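Local coordinates for protein 3-guanidinopropionase (PDB 3NIQ) that hydrolyses 3-guanidinopropanoate to beta-alanine and urea with two manganese ions in each subunit of a homohexamer, at residues 9-13 with 14-18; 176-180 with 181-185. All blocks are in the same frame, centred on the assembly; numbering follows the deposited sequence.

How the contacts relate
Contact 1 (residues 9-13 with 14-18) belongs to the N-terminal loop that precedes strand 37-42, at the surface of the chain but against two other subunits of the hexamer. Contact 2 (176-180 with 181-185) is partly buried, where the chain leaves helix 168-174 and turns into strand 183-188 of the central parallel sheet; no other subunit touches it. The two share no elements and lie on opposite sides of the chain's centre, centres about 41 Å apart. In each, one backbone carbonyl takes two bonds, from two amides at D10 but from an amide and a hydroxyl at D179. Methyl packing, partly over a guanidinium, accompanies the first; a firmer carboxylate bond and a long salt bridge the second.

Contact 1 of 2, residues 9-13 with 14-18; sequences LDAAE and IPRFA
The carbonyl oxygen of D10 is gripped by two amides: I14 N donates to D10 O over 2.8 Å and E13 N to the same D10 O over 2.9 Å. The I14 bond lies in the carbonyl plane, with a C=O...N angle of 158°, and draws residues 10-14 into a compact turn. At the start of the turn the D10 carboxylate folds back over its own loop, where OD1 takes a weak bond from A12 N at 3.3 Å. I14 O accepts R25 NH2 of the same chain, as A18 O accepts R25 NH1, and the CA-H of A11 adds a nearly straight contact to I14 O, with 3.4 Å between A11 CA and that oxygen.

Apolar groups close the two flanks. L9 and I14 touch by their terminal methyls, CD2 to CD1 at 3.8 Å, their side chains crossing obliquely. On the other flank the methyl of A11 sits over one face of the R16 guanidinium, displaced toward its rim, with A11 CB 3.6 Å from R16 NH2. R16 gets there with an extended chain, chi2 and chi3 both close to 180°, carrying the planar group back to A11 from beyond P15. Its NH1 is held by S66 O of the same chain, and NH2 has a weak bond to Y193 of a neighbouring subunit.

P15 O accepts A18 N at 3.0 Å in a type I turn, and the CB of P15 lies over one face of the F17 ring. P15, F17 and R16 also meet two neighbouring subunits, so this N-terminal loop is part of the hexamer interface. The chemistry implies a turn held by its own amides and by R25, tied to the rest of its chain through R16 NH1 and, weakly, to a neighbour through NH2.

Contact 2 of 2, residues 176-180 with 181-185; sequences GLLDP and LRTVQ
D179 and R182 are the ends of a type I turn, and a second one, P180-T183, overlaps it; together they swing the chain from the short strand 178-179 into strand 183-188, a member of the parallel sheet of the arginase fold. The tight side is gathered on D179 O, which takes two bonds from opposite faces of its carbonyl plane. T183 OG1 donates to D179 O at 2.8 Å and R182 N to the same oxygen at 3.0 Å, both donors standing well above the plane. T183 presents its hydroxyl there because OG1 lies beside its own backbone N (chi1 -58°). That places OG1 3.2 Å from L178 CD1, and the L178 side chain crosses T183 at about a right angle among M144 and residues of helix 168-174. The second turn closes less squarely, T183 N reaching P180 O at 3.2 Å from steeply above the carbonyl plane.

The looser side is toward solvent, where L181 is exposed. The D179 carboxylate lies over the turn, with R182 running across it, bent at chi3. What still holds the carboxylate is the L181 amide, which comes from above its plane, L181 N to D179 OD1 at 3.1 Å with an N-H...O angle of 139°. The firmer partners of the guanidinium lie elsewhere, NH1 on V230 O and NH2 on P234 O, which ties the turn to the end of helix 211-230 and to the loop before strand 235-240. D179 OD2 lies against the R182 chain, and its salt bridge to R182 NE is long at 3.7 Å, with carboxylate and guanidinium planes 77° apart.

Contact 1 of 2, residues 9-13 with 14-18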
# COMPACT_ATOMS: atom_id res chain seq x y z
N LEU A 9 -1.22 -28.04 -12.96
CA LEU A 9 0.07 -27.92 -13.65
C LEU A 9 1.19 -28.46 -12.76
O LEU A 9 1.22 -28.21 -11.55
CB LEU A 9 0.35 -26.47 -14.07
CG LEU A 9 -0.54 -25.82 -15.14
CD1 LEU A 9 -0.21 -24.31 -15.34
CD2 LEU A 9 -0.43 -26.55 -16.48
N ASP A 10 2.10 -29.24 -13.34
CA ASP A 10 3.19 -29.82 -12.56
C ASP A 10 4.25 -28.76 -12.18
O ASP A 10 4.97 -28.24 -13.05
CB ASP A 10 3.83 -30.97 -13.34
CG ASP A 10 4.75 -31.83 -12.49
OD1 ASP A 10 4.91 -31.57 -11.27
OD2 ASP A 10 5.32 -32.78 -13.06
N ALA A 11 4.33 -28.45 -10.88
CA ALA A 11 5.21 -27.39 -10.37
C ALA A 11 6.70 -27.74 -10.48
O ALA A 11 7.56 -26.88 -10.34
CB ALA A 11 4.86 -27.05 -8.93
N ALA A 12 6.98 -29.02 -10.71
CA ALA A 12 8.36 -29.47 -10.94
C ALA A 12 8.81 -29.05 -12.34
O ALA A 12 9.99 -29.14 -12.67
CB ALA A 12 8.44 -30.97 -10.77
N GLU A 13 7.86 -28.59 -13.15
CA GLU A 13 8.08 -28.27 -14.56
C GLU A 13 7.65 -26.83 -14.90
O GLU A 13 8.24 -26.19 -15.78
CB GLU A 13 7.26 -29.24 -15.42
CG GLU A 13 7.67 -29.33 -16.89
CD GLU A 13 8.73 -30.41 -17.13
OE1 GLU A 13 9.55 -30.26 -18.07
OE2 GLU A 13 8.73 -31.42 -16.38
N ILE A 14 6.59 -26.35 -14.24
CA ILE A 14 6.04 -25.03 -14.51
C ILE A 14 5.97 -24.28 -13.19
O ILE A 14 5.18 -24.64 -12.31
CB ILE A 14 4.64 -25.11 -15.19
CG1 ILE A 14 4.73 -25.88 -16.53
CG2 ILE A 14 4.11 -23.69 -15.47
CD1 ILE A 14 3.37 -26.38 -17.06
N PRO A 15 6.81 -23.25 -13.02
CA PRO A 15 6.89 -22.65 -11.69
C PRO A 15 5.55 -21.99 -11.33
O PRO A 15 4.77 -21.67 -12.23
CB PRO A 15 8.00 -21.60 -11.82
CG PRO A 15 8.66 -21.88 -13.18
CD PRO A 15 7.61 -22.52 -14.02
N ARG A 16 5.29 -21.84 -10.04
CA ARG A 16 3.97 -21.47 -9.54
C ARG A 16 3.53 -20.05 -9.93
O ARG A 16 2.36 -19.69 -9.78
CB ARG A 16 3.91 -21.65 -8.02
CG ARG A 16 4.06 -23.09 -7.61
CD ARG A 16 4.09 -23.26 -6.10
NE ARG A 16 4.20 -24.69 -5.76
CZ ARG A 16 3.24 -25.60 -5.94
NH1 ARG A 16 2.04 -25.29 -6.44
NH2 ARG A 16 3.47 -26.86 -5.59
N PHE A 17 4.46 -19.24 -10.42
CA PHE A 17 4.12 -17.87 -10.78
C PHE A 17 3.71 -17.80 -12.24
O PHE A 17 3.31 -16.74 -12.73
CB PHE A 17 5.29 -16.91 -10.49
CG PHE A 17 6.62 -17.40 -10.99
CD1 PHE A 17 6.93 -17.35 -12.35
CD2 PHE A 17 7.58 -17.90 -10.10
CE1 PHE A 17 8.17 -17.80 -12.83
CE2 PHE A 17 8.81 -18.35 -10.57
CZ PHE A 17 9.12 -18.30 -11.94
N ALA A 18 3.83 -18.94 -12.92
CA ALA A 18 3.61 -19.04 -14.36
C ALA A 18 2.39 -19.92 -14.67
O ALA A 18 1.88 -20.62 -13.79
CB ALA A 18 4.84 -19.63 -15.02

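Contact 2 of 2, residues 176-180 with 181-185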
# COMPACT_ATOMS: atom_id res chain seq x y z
N GLY A 176 -37.36 -23.16 2.88
CA GLY A 176 -37.30 -24.62 3.14
C GLY A 176 -36.04 -25.30 2.61
O GLY A 176 -36.01 -26.53 2.46
N LEU A 177 -34.99 -24.52 2.34
CA LEU A 177 -33.77 -25.06 1.73
C LEU A 177 -32.73 -25.45 2.76
O LEU A 177 -31.88 -26.30 2.50
CB LEU A 177 -33.15 -24.03 0.78
CG LEU A 177 -34.10 -23.39 -0.24
CD1 LEU A 177 -33.48 -22.10 -0.78
CD2 LEU A 177 -34.41 -24.39 -1.39
N LEU A 178 -32.79 -24.78 3.89
CA LEU A 178 -31.86 -24.98 4.97
C LEU A 178 -32.64 -25.41 6.20
O LEU A 178 -33.58 -24.72 6.62
CB LEU A 178 -31.10 -23.68 5.26
CG LEU A 178 -30.18 -23.63 6.50
CD1 LEU A 178 -29.06 -24.64 6.39
CD2 LEU A 178 -29.62 -22.20 6.74
N ASP A 179 -32.23 -26.53 6.78
CA ASP A 179 -32.84 -27.05 8.00
C ASP A 179 -32.21 -26.35 9.23
O ASP A 179 -31.07 -26.61 9.58
CB ASP A 179 -32.68 -28.58 8.04
CG ASP A 179 -33.20 -29.21 9.34
OD1 ASP A 179 -33.74 -28.49 10.20
OD2 ASP A 179 -33.04 -30.43 9.51
N PRO A 180 -32.97 -25.47 9.89
CA PRO A 180 -32.36 -24.70 10.99
C PRO A 180 -31.87 -25.54 12.19
O PRO A 180 -30.92 -25.13 12.85
CB PRO A 180 -33.49 -23.72 11.39
CG PRO A 180 -34.73 -24.36 10.95
CD PRO A 180 -34.39 -25.15 9.71
N LEU A 181 -32.47 -26.71 12.45
CA LEU A 181 -31.97 -27.57 13.55
C LEU A 181 -30.65 -28.24 13.22
O LEU A 181 -29.97 -28.72 14.11
CB LEU A 181 -32.98 -28.67 13.93
CG LEU A 181 -33.76 -28.42 15.23
CD1 LEU A 181 -34.76 -27.29 15.01
CD2 LEU A 181 -34.47 -29.69 15.66
N ARG A 182 -30.31 -28.32 11.93
CA ARG A 182 -29.01 -28.83 11.57
C ARG A 182 -28.10 -27.68 11.09
O ARG A 182 -27.24 -27.88 10.24
CB ARG A 182 -29.14 -29.95 10.53
CG ARG A 182 -29.88 -31.17 11.09
CD ARG A 182 -29.63 -32.45 10.29
NE ARG A 182 -29.85 -32.26 8.87
CZ ARG A 182 -28.87 -32.15 7.97
NH1 ARG A 182 -27.57 -32.20 8.32
NH2 ARG A 182 -29.20 -31.98 6.72
N THR A 183 -28.30 -26.50 11.65
CA THR A 183 -27.46 -25.34 11.33
C THR A 183 -26.72 -24.88 12.56
O THR A 183 -27.29 -24.69 13.64
CB THR A 183 -28.31 -24.20 10.74
OG1 THR A 183 -28.99 -24.69 9.57
CG2 THR A 183 -27.45 -22.99 10.36
N VAL A 184 -25.41 -24.72 12.41
CA VAL A 184 -24.59 -24.21 13.49
C VAL A 184 -23.69 -23.10 12.94
O VAL A 184 -23.07 -23.26 11.87
CB VAL A 184 -23.82 -25.34 14.22
CG1 VAL A 184 -22.95 -26.15 13.26
CG2 VAL A 184 -22.96 -24.75 15.41
N GLN A 185 -23.68 -21.97 13.65
CA GLN A 185 -22.93 -20.78 13.23
C GLN A 185 -21.84 -20.50 14.24
O GLN A 185 -22.11 -20.50 15.44
CB GLN A 185 -23.86 -19.57 13.08
CG GLN A 185 -25.05 -19.85 12.14
CD GLN A 185 -25.97 -18.65 12.06
OE1 GLN A 185 -26.46 -18.16 13.08
NE2 GLN A 185 -26.20 -18.17 10.85